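Local coordinates for putative flavoprotein decarboxylase (Streptomyces olivoviridis, PDB 6JLS) that probably acts as an FMN-dependent cysteine decarboxylase in the biosynthesis of thioviridamide, at residues A[59-64]-A[70-75]. Numbering follows the deposited sequence.
Sequences VTTNSL and GSVLTD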
# COMPACT_ATOMS: atom_id res chain seq x y z
N VAL A 59 -7.91 5.32 -23.14
CA VAL A 59 -9.27 4.78 -23.12
C VAL A 59 -9.44 4.01 -21.82
O VAL A 59 -8.55 3.27 -21.42
CB VAL A 59 -9.57 3.81 -24.28
CG1 VAL A 59 -11.02 3.97 -24.76
CG2 VAL A 59 -8.56 3.93 -25.38
N THR A 60 -10.61 4.15 -21.20
CA THR A 60 -10.96 3.30 -20.08
C THR A 60 -11.84 2.16 -20.56
O THR A 60 -12.55 2.27 -21.56
CB THR A 60 -11.69 4.09 -19.02
OG1 THR A 60 -13.02 4.37 -19.49
CG2 THR A 60 -10.95 5.39 -18.76
N THR A 61 -11.78 1.04 -19.83
CA THR A 61 -12.64 -0.08 -20.18
C THR A 61 -14.10 0.27 -19.93
O THR A 61 -14.98 -0.17 -20.67
CB THR A 61 -12.23 -1.33 -19.41
OG1 THR A 61 -12.20 -1.04 -18.01
CG2 THR A 61 -10.85 -1.77 -19.83
N ASN A 62 -14.37 1.09 -18.92
CA ASN A 62 -15.75 1.47 -18.63
C ASN A 62 -16.35 2.35 -19.72
O ASN A 62 -17.57 2.39 -19.86
CB ASN A 62 -15.83 2.15 -17.26
CG ASN A 62 -15.85 1.15 -16.14
OD1 ASN A 62 -15.69 -0.04 -16.38
ND2 ASN A 62 -16.07 1.62 -14.92
N SER A 63 -15.51 3.04 -20.50
CA SER A 63 -16.02 3.79 -21.64
C SER A 63 -16.40 2.89 -22.82
O SER A 63 -17.20 3.32 -23.67
CB SER A 63 -14.98 4.81 -22.09
OG SER A 63 -13.94 4.22 -22.85
N LEU A 64 -15.85 1.67 -22.89
CA LEU A 64 -16.11 0.71 -23.96
C LEU A 64 -17.25 -0.25 -23.64
O LEU A 64 -18.04 -0.59 -24.52
CB LEU A 64 -14.85 -0.11 -24.27
CG LEU A 64 -13.71 0.71 -24.89
CD1 LEU A 64 -12.37 0.04 -24.61
CD2 LEU A 64 -13.93 0.92 -26.38
N GLY A 70 -19.55 -8.27 -26.33
CA GLY A 70 -18.59 -9.31 -26.00
C GLY A 70 -17.74 -8.92 -24.81
O GLY A 70 -18.23 -8.29 -23.86
N SER A 71 -16.46 -9.27 -24.86
CA SER A 71 -15.55 -8.97 -23.77
C SER A 71 -14.73 -7.72 -24.07
O SER A 71 -14.45 -7.40 -25.23
CB SER A 71 -14.59 -10.14 -23.54
OG SER A 71 -15.29 -11.34 -23.30
N VAL A 72 -14.35 -7.02 -23.01
CA VAL A 72 -13.37 -5.95 -23.07
C VAL A 72 -12.18 -6.46 -22.28
O VAL A 72 -12.27 -6.64 -21.06
CB VAL A 72 -13.89 -4.63 -22.49
CG1 VAL A 72 -12.80 -3.57 -22.53
CG2 VAL A 72 -15.14 -4.15 -23.22
N LEU A 73 -11.07 -6.70 -22.97
CA LEU A 73 -9.95 -7.44 -22.41
C LEU A 73 -8.75 -6.53 -22.24
O LEU A 73 -8.37 -5.80 -23.16
CB LEU A 73 -9.55 -8.62 -23.31
CG LEU A 73 -10.63 -9.64 -23.66
CD1 LEU A 73 -11.31 -9.25 -24.96
CD2 LEU A 73 -10.04 -11.03 -23.77
N THR A 74 -8.17 -6.58 -21.05
CA THR A 74 -6.85 -6.03 -20.82
C THR A 74 -5.95 -7.14 -20.29
O THR A 74 -6.40 -8.23 -19.93
CB THR A 74 -6.90 -4.88 -19.83
OG1 THR A 74 -7.30 -5.40 -18.57
CG2 THR A 74 -7.91 -3.84 -20.31
N ASP A 75 -4.66 -6.84 -20.24
CA ASP A 75 -3.71 -7.79 -19.69
C ASP A 75 -4.05 -8.19 -18.25
O ASP A 75 -3.92 -9.36 -17.88
CB ASP A 75 -2.30 -7.22 -19.82
CG ASP A 75 -1.74 -7.35 -21.24
OD1 ASP A 75 -2.03 -6.50 -22.10
OD2 ASP A 75 -1.04 -8.34 -21.52
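Val72 packs against Thr61 and Leu64 through its two methyl branches, and tracing it outward from the backbone accounts for most of the contact. Its CB points toward the short helix 61-64 and splits there. CG1, anti to the backbone N (chi1 178°), reaches Thr61, lying 3.8 Å from Thr61 CG2. Leu64 CD1 lies 4.2 Å from this same Val72 CG1. The other branch, CG2, meets the root of the leucine instead, with Leu64 CB 4.2 Å from Val72 CG2, the two side chains crossing at about a right angle.

Thr61 presents carbon rather than oxygen because chi1 (54°) sets OG1 between its backbone N and carbonyl carbon, turning CG2 to the strand side. That methyl also touches the next inward-pointing residue of 70-75, since Thr61 CG2 lies 3.6 Å from Thr74 CG2. The intervening Leu73 points away, as expected from the alternation along an extended chain, and packs on helix 85-91.

Two threonine hydroxyls are engaged away from this packing. Thr60, the N-cap of helix 61-64, accepts Ser63 N at OG1 over 3.0 Å, although the N-H to acceptor angle of 139° is far from straight; Thr60 OG1 is also hydrogen-bonded to Gln57 O of a neighbouring subunit. Thr74 OG1 caps the following helix at Thr77 N. Strand 72-73 is the edge of the parallel sheet within this chain, beside strand 46-51, whose Leu51 also packs against Leu64 and Val72; the three elements form a beta-alpha-beta unit of the Rossmann-like parallel sheet (strand order 3-2-1-4-5-6). Because the closest atoms in every touching pair are carbons, and the segments bury 169 Å² together, the join depends on the fit of methyl surfaces and on burial, with no directional bond between the two segments.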